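Local atomic coordinates of Alp7A (Bacillus subtilis, PDB entry 5EC0), a protein that binds adenine nucleotide as a bacterial actin-like cytoskeletal protein and probably forms filaments that segregate plasmid DNA. Residues V208-L213 with K323-G328; D218-L223 with E311-A316; S181-W186 with L363-G368; E201-Y206 with A225-P230; I305-A310 with V340-R345. All coordinates share one frame; numbering follows the deposited sequence.

Contact 1 of 5, residues V208-L213 with K323-G328; sequences VVFCDL and KYLYFG
The Phe327 ring lies flat over the backbone of Asp212, whose CA stands 4.0 Å from the ring centroid in a CH-pi contact, and turns an edge toward the face of Phe210 in an offset edge-to-face pair with planes at 71°. Leu325 CD2 covers a face of Phe210, 3.9 Å from its centroid, and Val208 CG1, from Phe210's own strand, sits at the edge of that ring. On the other face of the sheet, Cys211 SG lies near the edge of the Tyr324 ring and meets the Tyr326 ring obliquely. Five backbone bonds alternate between the strands, among them Phe327 N to Cys211 O at 2.9 Å, nearly straight at 177°. Gly328, at the strand end beside ADP, could carry no CB: it would strike Leu213 O. Asp212 OD2 accepts from Ser181 and Asn365, with magnesium nearby. This parallel pair joins the middle strand of the five-stranded sheet to its neighbour 322-327 in an actin-like ATPase domain, with the C-terminal ends of both strands at the nucleotide site.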
# COMPACT_ATOMS: atom_id res chain seq x y z
N VAL A 208 -19.50 11.02 -1.81
CA VAL A 208 -18.11 11.29 -1.54
C VAL A 208 -17.23 10.75 -2.65
O VAL A 208 -17.36 9.59 -3.05
CB VAL A 208 -17.68 10.68 -0.18
CG1 VAL A 208 -16.16 10.71 -0.03
CG2 VAL A 208 -18.34 11.44 0.95
N VAL A 209 -16.32 11.60 -3.14
CA VAL A 209 -15.29 11.13 -4.05
C VAL A 209 -14.03 10.71 -3.29
O VAL A 209 -13.27 11.55 -2.77
CB VAL A 209 -14.95 12.19 -5.11
CG1 VAL A 209 -13.86 11.68 -6.05
CG2 VAL A 209 -16.19 12.56 -5.90
N PHE A 210 -13.81 9.40 -3.21
CA PHE A 210 -12.60 8.85 -2.59
C PHE A 210 -11.43 8.99 -3.53
O PHE A 210 -11.48 8.45 -4.63
CB PHE A 210 -12.78 7.38 -2.23
CG PHE A 210 -13.05 7.12 -0.79
CD1 PHE A 210 -13.85 7.97 -0.05
CD2 PHE A 210 -12.51 6.01 -0.17
CE1 PHE A 210 -14.12 7.72 1.30
CE2 PHE A 210 -12.74 5.75 1.18
CZ PHE A 210 -13.56 6.61 1.91
N CYS A 211 -10.39 9.72 -3.11
CA CYS A 211 -9.23 9.95 -3.97
C CYS A 211 -7.96 9.28 -3.44
O CYS A 211 -7.28 9.82 -2.56
CB CYS A 211 -8.98 11.44 -4.14
SG CYS A 211 -10.42 12.31 -4.74
N ASP A 212 -7.67 8.10 -3.97
CA ASP A 212 -6.49 7.33 -3.60
C ASP A 212 -5.28 7.84 -4.41
O ASP A 212 -5.03 7.37 -5.53
CB ASP A 212 -6.75 5.84 -3.84
CG ASP A 212 -5.65 4.94 -3.27
OD1 ASP A 212 -4.57 5.44 -2.89
OD2 ASP A 212 -5.88 3.71 -3.25
N LEU A 213 -4.55 8.80 -3.86
CA LEU A 213 -3.44 9.40 -4.59
C LEU A 213 -2.14 8.67 -4.30
O LEU A 213 -1.62 8.76 -3.19
CB LEU A 213 -3.30 10.90 -4.24
CG LEU A 213 -4.57 11.76 -4.25
CD1 LEU A 213 -4.32 13.20 -3.74
CD2 LEU A 213 -5.24 11.78 -5.62
N LYS A 323 -18.47 15.73 -1.35
CA LYS A 323 -17.29 15.90 -0.50
C LYS A 323 -16.16 15.05 -1.05
O LYS A 323 -16.39 14.09 -1.80
CB LYS A 323 -17.58 15.55 0.96
CG LYS A 323 -18.37 16.65 1.67
CD LYS A 323 -18.80 16.26 3.08
CE LYS A 323 -19.42 17.44 3.80
NZ LYS A 323 -19.86 17.10 5.17
N TYR A 324 -14.93 15.42 -0.69
CA TYR A 324 -13.73 14.77 -1.21
C TYR A 324 -12.89 14.27 -0.05
O TYR A 324 -12.54 15.04 0.86
CB TYR A 324 -12.94 15.75 -2.09
CG TYR A 324 -13.73 16.15 -3.32
CD1 TYR A 324 -14.76 17.09 -3.23
CD2 TYR A 324 -13.48 15.56 -4.55
CE1 TYR A 324 -15.51 17.43 -4.33
CE2 TYR A 324 -14.21 15.90 -5.65
CZ TYR A 324 -15.23 16.83 -5.54
OH TYR A 324 -15.95 17.16 -6.64
N LEU A 325 -12.60 12.97 -0.08
CA LEU A 325 -11.70 12.38 0.89
C LEU A 325 -10.44 11.92 0.19
O LEU A 325 -10.49 11.00 -0.63
CB LEU A 325 -12.34 11.20 1.63
CG LEU A 325 -11.39 10.75 2.76
CD1 LEU A 325 -11.66 11.50 4.06
CD2 LEU A 325 -11.32 9.22 2.98
N TYR A 326 -9.31 12.55 0.54
CA TYR A 326 -8.01 12.30 -0.08
C TYR A 326 -7.15 11.37 0.77
O TYR A 326 -7.00 11.59 1.96
CB TYR A 326 -7.26 13.63 -0.32
CG TYR A 326 -8.04 14.66 -1.11
CD1 TYR A 326 -7.96 14.71 -2.50
CD2 TYR A 326 -8.86 15.59 -0.48
CE1 TYR A 326 -8.67 15.63 -3.23
CE2 TYR A 326 -9.57 16.54 -1.21
CZ TYR A 326 -9.47 16.54 -2.58
OH TYR A 326 -10.17 17.46 -3.32
N PHE A 327 -6.59 10.33 0.16
CA PHE A 327 -5.65 9.45 0.88
C PHE A 327 -4.58 8.86 -0.06
O PHE A 327 -4.30 9.41 -1.12
CB PHE A 327 -6.40 8.32 1.65
CG PHE A 327 -7.32 7.46 0.79
CD1 PHE A 327 -8.56 7.94 0.38
CD2 PHE A 327 -6.95 6.17 0.42
CE1 PHE A 327 -9.39 7.15 -0.41
CE2 PHE A 327 -7.78 5.38 -0.34
CZ PHE A 327 -9.01 5.86 -0.76
N GLY A 328 -3.99 7.74 0.33
CA GLY A 328 -2.78 7.28 -0.33
C GLY A 328 -1.56 8.01 0.23
O GLY A 328 -1.70 9.00 0.96

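Contact 2 of 5, residues D218-L223 with E311-A316; sequences DDLVLL and ENTFPA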
# COMPACT_ATOMS: atom_id res chain seq x y z
N ASP A 218 -3.51 7.50 -9.73
CA ASP A 218 -4.50 8.17 -8.90
C ASP A 218 -5.88 7.57 -9.15
O ASP A 218 -6.42 7.69 -10.24
CB ASP A 218 -4.49 9.67 -9.17
CG ASP A 218 -3.15 10.30 -8.85
OD1 ASP A 218 -2.77 10.30 -7.66
OD2 ASP A 218 -2.47 10.78 -9.77
N ASP A 219 -6.42 6.90 -8.14
CA ASP A 219 -7.66 6.14 -8.31
C ASP A 219 -8.82 6.77 -7.54
O ASP A 219 -8.68 7.11 -6.36
CB ASP A 219 -7.47 4.69 -7.86
CG ASP A 219 -6.18 4.08 -8.41
OD1 ASP A 219 -6.19 3.58 -9.55
OD2 ASP A 219 -5.15 4.11 -7.70
N LEU A 220 -9.95 6.93 -8.20
CA LEU A 220 -11.09 7.59 -7.59
C LEU A 220 -12.32 6.71 -7.58
O LEU A 220 -12.62 6.02 -8.56
CB LEU A 220 -11.39 8.91 -8.32
CG LEU A 220 -10.24 9.92 -8.35
CD1 LEU A 220 -9.46 9.82 -9.65
CD2 LEU A 220 -10.77 11.33 -8.18
N VAL A 221 -13.02 6.71 -6.45
CA VAL A 221 -14.26 5.96 -6.30
C VAL A 221 -15.41 6.88 -5.87
O VAL A 221 -15.26 7.67 -4.95
CB VAL A 221 -14.12 4.84 -5.27
CG1 VAL A 221 -15.25 3.83 -5.44
CG2 VAL A 221 -12.77 4.16 -5.42
N LEU A 222 -16.56 6.77 -6.53
CA LEU A 222 -17.71 7.59 -6.14
C LEU A 222 -18.61 6.80 -5.18
O LEU A 222 -19.23 5.81 -5.58
CB LEU A 222 -18.48 8.07 -7.38
CG LEU A 222 -19.67 9.03 -7.17
CD1 LEU A 222 -19.20 10.27 -6.44
CD2 LEU A 222 -20.32 9.41 -8.50
N LEU A 223 -18.64 7.22 -3.92
CA LEU A 223 -19.46 6.55 -2.90
C LEU A 223 -20.72 7.34 -2.61
O LEU A 223 -20.66 8.48 -2.14
CB LEU A 223 -18.67 6.35 -1.60
CG LEU A 223 -17.28 5.70 -1.72
CD1 LEU A 223 -16.63 5.59 -0.36
CD2 LEU A 223 -17.35 4.35 -2.37
N GLU A 311 -12.18 16.89 -9.40
CA GLU A 311 -13.35 17.70 -9.69
C GLU A 311 -13.99 17.28 -11.01
O GLU A 311 -15.21 17.21 -11.13
CB GLU A 311 -12.97 19.19 -9.71
CG GLU A 311 -14.16 20.15 -9.88
CD GLU A 311 -13.74 21.61 -9.81
OE1 GLU A 311 -12.74 21.91 -9.12
OE2 GLU A 311 -14.40 22.46 -10.45
N ASN A 312 -13.15 16.98 -12.01
CA ASN A 312 -13.64 16.69 -13.36
C ASN A 312 -13.94 15.22 -13.63
O ASN A 312 -14.52 14.87 -14.65
CB ASN A 312 -12.64 17.18 -14.40
CG ASN A 312 -12.49 18.68 -14.40
OD1 ASN A 312 -13.44 19.41 -14.13
ND2 ASN A 312 -11.28 19.16 -14.72
N THR A 313 -13.51 14.36 -12.71
CA THR A 313 -13.65 12.92 -12.90
C THR A 313 -15.11 12.53 -12.75
O THR A 313 -15.63 11.75 -13.54
CB THR A 313 -12.80 12.14 -11.89
OG1 THR A 313 -11.43 12.19 -12.29
CG2 THR A 313 -13.24 10.68 -11.82
N PHE A 314 -15.75 13.06 -11.72
CA PHE A 314 -17.15 12.80 -11.49
C PHE A 314 -17.85 14.15 -11.48
O PHE A 314 -17.82 14.88 -10.48
CB PHE A 314 -17.38 12.04 -10.17
CG PHE A 314 -16.72 10.67 -10.12
CD1 PHE A 314 -17.15 9.65 -10.96
CD2 PHE A 314 -15.69 10.41 -9.22
CE1 PHE A 314 -16.54 8.40 -10.92
CE2 PHE A 314 -15.08 9.16 -9.17
CZ PHE A 314 -15.51 8.15 -10.02
N PRO A 315 -18.44 14.51 -12.63
CA PRO A 315 -19.06 15.83 -12.80
C PRO A 315 -20.22 16.03 -11.84
O PRO A 315 -21.35 15.62 -12.15
CB PRO A 315 -19.53 15.81 -14.26
CG PRO A 315 -18.77 14.70 -14.91
CD PRO A 315 -18.57 13.68 -13.84
N ALA A 316 -19.95 16.65 -10.69
CA ALA A 316 -21.00 16.95 -9.71
C ALA A 316 -22.10 17.81 -10.32
O ALA A 316 -21.83 18.92 -10.80
CB ALA A 316 -20.41 17.64 -8.48
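Phe314 reaches from the end of helix 292-313 to strand 218-223. Its CB starts toward the strand, and with CG anti to the carbonyl carbon (chi1 -62°) the ring runs on over Leu222. Phe314 CG and CD1 meet Leu222 CD2, CD1 at 4.0 Å, and CD2 and CE1 of the ring both face Leu222 CB. Farther out, CE2 touches Leu220 CB at 3.8 Å, while CZ, the tip, lies near the backbone N of Leu222; Leu220 O sits at the ring edge, in its plane. The two faces are filled differently. Leu222 CB stands 3.8 Å from the Phe314 ring centroid, only 4° off the normal. Thr313 CG2 lies over the centre of the opposite face. In the five-stranded sheet of this actin-like domain, strand 218-223 runs between strands 207-213 and 236-239, and the ring packs on it just past the end of helix 292-313; Tyr322 and Val237 also touch the ring. With Phe314 cut back to an alanine, Leu222 CB and Thr313 CG2 would probably lose the ring that lies between them. In the last turn of the helix, Thr313 OG1, hydrogen-bonded to Gln309 O, comes within 4.1 Å of the Leu220 CD1 methyl, a van der Waals approach.

Contact 3 of 5, residues S181-W186 with L363-G368; sequences SEVARW and LLNLYG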
# COMPACT_ATOMS: atom_id res chain seq x y z
N SER A 181 -8.73 1.18 -2.96
CA SER A 181 -9.36 2.51 -2.92
C SER A 181 -10.80 2.44 -2.43
O SER A 181 -11.18 3.17 -1.51
CB SER A 181 -9.29 3.19 -4.30
OG SER A 181 -8.01 3.02 -4.87
N GLU A 182 -11.61 1.57 -3.03
CA GLU A 182 -12.97 1.38 -2.56
C GLU A 182 -12.96 0.77 -1.17
O GLU A 182 -13.69 1.24 -0.30
CB GLU A 182 -13.78 0.49 -3.52
CG GLU A 182 -15.24 0.26 -3.13
CD GLU A 182 -15.42 -0.91 -2.16
OE1 GLU A 182 -14.53 -1.78 -2.10
OE2 GLU A 182 -16.46 -0.96 -1.47
N VAL A 183 -12.13 -0.25 -0.94
CA VAL A 183 -12.15 -0.97 0.35
C VAL A 183 -11.76 -0.07 1.53
O VAL A 183 -12.12 -0.34 2.68
CB VAL A 183 -11.22 -2.24 0.34
CG1 VAL A 183 -9.75 -1.86 0.40
CG2 VAL A 183 -11.56 -3.18 1.49
N ALA A 184 -11.04 1.00 1.24
CA ALA A 184 -10.60 1.92 2.28
C ALA A 184 -11.78 2.56 3.01
O ALA A 184 -11.61 3.09 4.10
CB ALA A 184 -9.70 3.00 1.69
N ARG A 185 -12.96 2.52 2.41
CA ARG A 185 -14.10 3.18 3.04
C ARG A 185 -14.40 2.48 4.36
O ARG A 185 -14.95 3.10 5.25
CB ARG A 185 -15.33 3.20 2.11
CG ARG A 185 -16.02 1.85 1.91
CD ARG A 185 -16.95 1.80 0.70
NE ARG A 185 -17.44 0.43 0.51
CZ ARG A 185 -18.56 -0.08 1.03
NH1 ARG A 185 -19.37 0.66 1.78
NH2 ARG A 185 -18.87 -1.35 0.80
N TRP A 186 -13.99 1.22 4.51
CA TRP A 186 -14.27 0.53 5.76
C TRP A 186 -13.43 1.07 6.91
O TRP A 186 -13.85 1.00 8.07
CB TRP A 186 -14.10 -0.98 5.60
CG TRP A 186 -15.24 -1.53 4.81
CD1 TRP A 186 -15.22 -1.93 3.50
CD2 TRP A 186 -16.61 -1.67 5.25
NE1 TRP A 186 -16.47 -2.33 3.11
CE2 TRP A 186 -17.34 -2.19 4.17
CE3 TRP A 186 -17.26 -1.42 6.47
CZ2 TRP A 186 -18.72 -2.47 4.26
CZ3 TRP A 186 -18.63 -1.70 6.56
CH2 TRP A 186 -19.34 -2.22 5.46
N LEU A 363 -2.07 4.38 4.93
CA LEU A 363 -2.42 3.03 5.34
C LEU A 363 -3.92 2.71 5.25
O LEU A 363 -4.34 1.63 5.65
CB LEU A 363 -1.96 2.78 6.77
CG LEU A 363 -0.45 2.85 7.04
CD1 LEU A 363 -0.10 2.32 8.44
CD2 LEU A 363 0.34 2.12 5.97
N LEU A 364 -4.70 3.64 4.69
CA LEU A 364 -6.17 3.51 4.73
C LEU A 364 -6.69 2.23 4.04
O LEU A 364 -7.57 1.54 4.58
CB LEU A 364 -6.83 4.75 4.11
CG LEU A 364 -8.24 5.06 4.63
CD1 LEU A 364 -8.17 5.44 6.11
CD2 LEU A 364 -8.92 6.17 3.82
N ASN A 365 -6.17 1.92 2.85
CA ASN A 365 -6.57 0.68 2.16
C ASN A 365 -6.32 -0.56 3.05
O ASN A 365 -7.23 -1.38 3.27
CB ASN A 365 -5.82 0.53 0.83
CG ASN A 365 -6.44 1.34 -0.31
OD1 ASN A 365 -7.66 1.45 -0.42
ND2 ASN A 365 -5.60 1.93 -1.15
N LEU A 366 -5.09 -0.67 3.56
CA LEU A 366 -4.70 -1.75 4.47
C LEU A 366 -5.63 -1.85 5.68
O LEU A 366 -6.04 -2.94 6.09
CB LEU A 366 -3.27 -1.54 4.96
CG LEU A 366 -2.63 -2.62 5.82
CD1 LEU A 366 -2.83 -3.97 5.20
CD2 LEU A 366 -1.12 -2.33 5.98
N TYR A 367 -5.95 -0.69 6.24
CA TYR A 367 -6.80 -0.59 7.41
C TYR A 367 -8.22 -1.03 7.10
O TYR A 367 -8.90 -1.61 7.94
CB TYR A 367 -6.78 0.85 7.95
CG TYR A 367 -5.60 1.14 8.84
CD1 TYR A 367 -4.57 0.21 8.99
CD2 TYR A 367 -5.52 2.33 9.56
CE1 TYR A 367 -3.49 0.46 9.82
CE2 TYR A 367 -4.45 2.58 10.41
CZ TYR A 367 -3.44 1.65 10.53
OH TYR A 367 -2.37 1.90 11.35
N GLY A 368 -8.65 -0.75 5.87
CA GLY A 368 -9.93 -1.20 5.39
C GLY A 368 -9.96 -2.71 5.31
O GLY A 368 -10.95 -3.33 5.69
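Leu364, in the first turn of helix 364-386, sets its branched end against Ala184: CG and CD2 both reach Ala184 CB, CG at 3.9 Å. Asn365 follows and carries the polar link. Its CG lies anti to the carbonyl carbon (chi1 -81°), and the amide swings toward Ser181, whose N donates to OD1 at 2.8 Å. The bond is bent, 139° at the hydrogen, and the donor sits 38° out of the carbonyl plane. The same OD1 lies 3.3 Å from Ala184 CB, while Val183 CG1 packs against Asn365 O at 3.8 Å. One turn on, Gly368 presents bare backbone: its CA comes 3.6 Å from Val183 O, a CA-H...O contact, and Trp186 CB rests 3.9 Å from Gly368 O. A CB at this glycine would collide with Val183 O, so the close approach depends on the missing side chain. Magnesium lies about 4 Å from the Asn365 side chain. The amide has both ends engaged, its oxygen by the Ser181 N-H and its ND2 by the Asp212 carboxylate, which probably fixes its rotation beside the magnesium.

Contact 4 of 5, residues E201-Y206 with A225-P230; sequences EQFKNY and AGLKPP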
# COMPACT_ATOMS: atom_id res chain seq x y z
N GLU A 201 -19.80 10.34 10.25
CA GLU A 201 -21.12 10.98 10.25
C GLU A 201 -21.15 12.20 9.35
O GLU A 201 -22.22 12.59 8.88
CB GLU A 201 -21.55 11.40 11.67
CG GLU A 201 -21.78 10.22 12.62
CD GLU A 201 -22.98 9.37 12.22
OE1 GLU A 201 -24.05 9.94 11.89
OE2 GLU A 201 -22.85 8.12 12.23
N GLN A 202 -19.99 12.81 9.11
CA GLN A 202 -19.93 14.00 8.27
C GLN A 202 -20.21 13.63 6.81
O GLN A 202 -20.49 14.50 5.99
CB GLN A 202 -18.57 14.69 8.39
CG GLN A 202 -17.37 13.83 7.90
CD GLN A 202 -16.03 14.48 8.25
OE1 GLN A 202 -15.75 15.60 7.82
NE2 GLN A 202 -15.22 13.79 9.05
N PHE A 203 -20.14 12.33 6.50
CA PHE A 203 -20.41 11.84 5.14
C PHE A 203 -21.78 11.16 5.03
O PHE A 203 -22.12 10.59 3.99
CB PHE A 203 -19.30 10.87 4.69
CG PHE A 203 -17.90 11.43 4.86
CD1 PHE A 203 -17.47 12.51 4.10
CD2 PHE A 203 -17.03 10.88 5.80
CE1 PHE A 203 -16.18 13.04 4.27
CE2 PHE A 203 -15.74 11.39 5.96
CZ PHE A 203 -15.32 12.47 5.19
N LYS A 204 -22.57 11.22 6.10
CA LYS A 204 -23.90 10.61 6.12
C LYS A 204 -24.81 11.12 5.00
O LYS A 204 -25.56 10.35 4.41
CB LYS A 204 -24.57 10.87 7.48
CG LYS A 204 -25.98 10.32 7.62
CD LYS A 204 -26.46 10.35 9.07
CE LYS A 204 -26.21 9.01 9.77
NZ LYS A 204 -26.74 8.96 11.16
N ASN A 205 -24.72 12.41 4.69
CA ASN A 205 -25.61 13.00 3.70
C ASN A 205 -24.91 13.56 2.46
O ASN A 205 -25.44 14.44 1.81
CB ASN A 205 -26.43 14.14 4.32
CG ASN A 205 -27.22 13.68 5.52
OD1 ASN A 205 -27.92 12.68 5.47
ND2 ASN A 205 -27.08 14.41 6.62
N TYR A 206 -23.73 13.07 2.13
CA TYR A 206 -23.05 13.59 0.95
C TYR A 206 -22.47 12.43 0.16
O TYR A 206 -21.88 11.50 0.74
CB TYR A 206 -21.96 14.60 1.34
CG TYR A 206 -22.46 15.82 2.10
CD1 TYR A 206 -22.63 15.78 3.48
CD2 TYR A 206 -22.74 17.01 1.44
CE1 TYR A 206 -23.10 16.89 4.18
CE2 TYR A 206 -23.20 18.12 2.13
CZ TYR A 206 -23.37 18.06 3.50
OH TYR A 206 -23.82 19.17 4.19
N ALA A 225 -24.05 8.65 -0.68
CA ALA A 225 -24.24 9.14 0.68
C ALA A 225 -24.20 8.06 1.76
O ALA A 225 -24.89 7.06 1.66
CB ALA A 225 -25.57 9.92 0.76
N GLY A 226 -23.41 8.28 2.80
CA GLY A 226 -23.25 7.27 3.84
C GLY A 226 -22.15 6.25 3.55
O GLY A 226 -22.13 5.18 4.15
N LEU A 227 -21.24 6.59 2.65
CA LEU A 227 -20.11 5.72 2.31
C LEU A 227 -20.57 4.31 1.91
O LEU A 227 -19.98 3.30 2.32
CB LEU A 227 -19.12 5.65 3.48
CG LEU A 227 -18.64 7.02 3.99
CD1 LEU A 227 -17.76 6.89 5.22
CD2 LEU A 227 -17.91 7.82 2.89
N LYS A 228 -21.61 4.28 1.08
CA LYS A 228 -22.23 3.04 0.62
C LYS A 228 -21.46 2.51 -0.58
O LYS A 228 -20.64 3.23 -1.14
CB LYS A 228 -23.71 3.29 0.29
CG LYS A 228 -24.56 3.58 1.52
CD LYS A 228 -25.96 4.03 1.19
CE LYS A 228 -26.76 4.32 2.46
NZ LYS A 228 -26.67 3.17 3.41
N PRO A 229 -21.71 1.24 -0.98
CA PRO A 229 -20.93 0.73 -2.11
C PRO A 229 -21.19 1.52 -3.39
O PRO A 229 -22.27 2.08 -3.56
CB PRO A 229 -21.43 -0.72 -2.25
CG PRO A 229 -22.06 -1.06 -0.96
CD PRO A 229 -22.62 0.22 -0.42
N PRO A 230 -20.20 1.57 -4.28
CA PRO A 230 -20.35 2.23 -5.59
C PRO A 230 -21.54 1.64 -6.33
O PRO A 230 -21.79 0.45 -6.18
CB PRO A 230 -19.04 1.92 -6.31
CG PRO A 230 -18.06 1.65 -5.19
CD PRO A 230 -18.85 1.00 -4.11
O HOH W 1 -20.77 8.75 1.03
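Two loops at one end of the five-stranded sheet meet here, the turn leading into strand 207-213 and the segment that follows strand 218-223. Residues 203-206 form a type I beta turn, and Phe203 O turns to the second loop, where it accepts a hydrogen bond from Gly226 N at 2.9 Å and 150°. Beside it Ala225 CA makes a CA-H...O contact with Tyr206 O at 3.3 Å, and Ala225 CB rests against Lys204 O. A water bridges the same gap, 3.0 Å from Tyr206 O and accepting from Leu227 N at 2.7 Å. The apolar part is Leu227 beside Phe203: CD2 touches Phe203 CB at 3.8 Å, and CD1 approaches the ring obliquely. Gln202 CG covers one face of that ring, while Val208 and Ile188 pack on both side chains. The positive phi of Gly226 (88°) would press a CB against the preceding carbonyl. Backbone groups and one water therefore carry the polar joining of the loops, with a leucine-phenylalanine contact on its buried side.

Contact 5 of 5, residues I305-A310 with V340-R345; sequences IKIAQA and VVTEER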
# COMPACT_ATOMS: atom_id res chain seq x y z
N ILE A 305 -3.19 20.17 -10.22
CA ILE A 305 -3.58 19.17 -11.20
C ILE A 305 -4.48 18.08 -10.56
O ILE A 305 -5.47 17.67 -11.16
CB ILE A 305 -2.33 18.53 -11.85
CG1 ILE A 305 -1.56 19.58 -12.67
CG2 ILE A 305 -2.71 17.38 -12.77
CD1 ILE A 305 -0.09 19.27 -12.84
N LYS A 306 -4.17 17.65 -9.34
CA LYS A 306 -4.98 16.60 -8.70
C LYS A 306 -6.39 17.09 -8.38
O LYS A 306 -7.37 16.40 -8.68
CB LYS A 306 -4.30 16.08 -7.43
CG LYS A 306 -2.92 15.45 -7.60
CD LYS A 306 -2.92 14.23 -8.52
CE LYS A 306 -2.54 14.60 -9.95
NZ LYS A 306 -2.61 13.43 -10.86
N ILE A 307 -6.51 18.27 -7.78
CA ILE A 307 -7.82 18.78 -7.40
C ILE A 307 -8.70 18.89 -8.64
O ILE A 307 -9.87 18.51 -8.61
CB ILE A 307 -7.73 20.15 -6.69
CG1 ILE A 307 -6.94 20.03 -5.39
CG2 ILE A 307 -9.12 20.67 -6.37
CD1 ILE A 307 -7.48 18.96 -4.45
N ALA A 308 -8.12 19.40 -9.72
CA ALA A 308 -8.85 19.59 -10.98
C ALA A 308 -9.27 18.26 -11.60
O ALA A 308 -10.36 18.15 -12.15
CB ALA A 308 -8.02 20.40 -11.97
N GLN A 309 -8.39 17.26 -11.51
CA GLN A 309 -8.73 15.92 -12.00
C GLN A 309 -9.92 15.36 -11.24
O GLN A 309 -10.87 14.86 -11.84
CB GLN A 309 -7.53 14.97 -11.85
CG GLN A 309 -6.56 14.94 -13.02
CD GLN A 309 -5.39 13.97 -12.78
OE1 GLN A 309 -5.35 13.25 -11.78
NE2 GLN A 309 -4.44 13.96 -13.71
N ALA A 310 -9.87 15.44 -9.91
CA ALA A 310 -10.91 14.87 -9.06
C ALA A 310 -12.24 15.57 -9.30
O ALA A 310 -13.29 14.92 -9.40
CB ALA A 310 -10.53 14.99 -7.59
N VAL A 340 -4.36 24.48 1.02
CA VAL A 340 -4.10 25.78 0.39
C VAL A 340 -4.84 25.92 -0.93
O VAL A 340 -5.51 26.93 -1.19
CB VAL A 340 -2.59 25.99 0.13
CG1 VAL A 340 -2.36 27.33 -0.60
CG2 VAL A 340 -1.79 25.93 1.43
N VAL A 341 -4.71 24.91 -1.78
CA VAL A 341 -5.29 24.97 -3.11
C VAL A 341 -6.82 24.99 -3.06
O VAL A 341 -7.45 25.77 -3.79
CB VAL A 341 -4.81 23.78 -4.00
CG1 VAL A 341 -5.77 23.54 -5.16
CG2 VAL A 341 -3.38 24.03 -4.51
N THR A 342 -7.43 24.17 -2.21
CA THR A 342 -8.89 24.11 -2.18
C THR A 342 -9.46 25.41 -1.60
O THR A 342 -10.53 25.86 -2.00
CB THR A 342 -9.41 22.88 -1.39
OG1 THR A 342 -8.84 22.83 -0.08
CG2 THR A 342 -9.04 21.61 -2.13
N GLU A 343 -8.71 26.03 -0.70
CA GLU A 343 -9.15 27.30 -0.15
C GLU A 343 -9.10 28.40 -1.21
O GLU A 343 -10.00 29.24 -1.25
CB GLU A 343 -8.30 27.70 1.05
CG GLU A 343 -8.87 28.93 1.73
CD GLU A 343 -7.99 29.45 2.84
OE1 GLU A 343 -7.82 28.73 3.84
OE2 GLU A 343 -7.48 30.58 2.70
N GLU A 344 -8.07 28.39 -2.05
CA GLU A 344 -7.96 29.39 -3.13
C GLU A 344 -9.06 29.21 -4.17
O GLU A 344 -9.52 30.17 -4.77
CB GLU A 344 -6.60 29.29 -3.84
CG GLU A 344 -5.40 29.80 -3.07
CD GLU A 344 -4.10 29.62 -3.85
OE1 GLU A 344 -4.08 28.80 -4.79
OE2 GLU A 344 -3.10 30.31 -3.53
N ARG A 345 -9.46 27.96 -4.36
CA ARG A 345 -10.32 27.59 -5.47
C ARG A 345 -11.80 27.64 -5.09
O ARG A 345 -12.64 27.99 -5.92
CB ARG A 345 -9.93 26.19 -5.95
CG ARG A 345 -10.15 25.93 -7.42
CD ARG A 345 -9.58 24.57 -7.81
NE ARG A 345 -10.26 24.00 -8.97
CZ ARG A 345 -9.96 24.31 -10.22
NH1 ARG A 345 -9.00 25.19 -10.48
NH2 ARG A 345 -10.63 23.75 -11.22
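Ile307 reaches from helix 292-313 to helix 335-346, two helices of the actin-like domain whose short segments cross at -60° with axes 10.5 Å apart. Its CG1 meets Val341 CG1 at 3.7 Å, the two side chains lying alongside and pointing opposite ways. CD1 goes on to Thr342 CG2 at 3.9 Å, the threonine side chain roughly perpendicular to that of Ile307, and CG2 lies 4.2 Å from Arg345 CD. The first torsion of Ile307 (chi1 -62°) puts CG1 beside the backbone N, leaving CG2 on the Arg345 side, so the branches part toward different partners. Next to them Ala308 CB lies 4.3 Å from Arg345 NH2, meeting the guanidinium obliquely. Shortening Ile307 to an alanine would probably cost Val341 CG1 and Thr342 CG2 their apolar partner and leave the Arg345 chain less supported. Polar bonds surround these apolar contacts. Thr342 OG1 is held by Ile338 O in its own helix and by Ser351 OG, which leaves its methyl CG2 for Ile307. Arg345 extends from CG to NE toward helix 292-313, where its NE makes a salt bridge with OE1 of Glu311, a turn beyond Ile307.

Contacts 1, 2, 3 and 5 are buried, the last with an exposed arginine at its margin; contact 4 is partly exposed. Contact 1 pairs the middle strand with a neighbour through regular backbone bonds, contact 2 lays an aromatic side chain on the strand flanking it, and contact 3 joins two segments beside the magnesium by one amide bond and close apolar and backbone packing. Asp212 joins contacts 1 and 3. Contacts 2 and 5 share helix 292-313, linked by Asp218-Lys306 and Glu311-Arg345 salt bridges, though contact 5 itself is largely apolar. Contact 4 relies on backbone and water; it reaches contact 1 through Lys323 and contact 3 through Arg185, but does not touch contact 5.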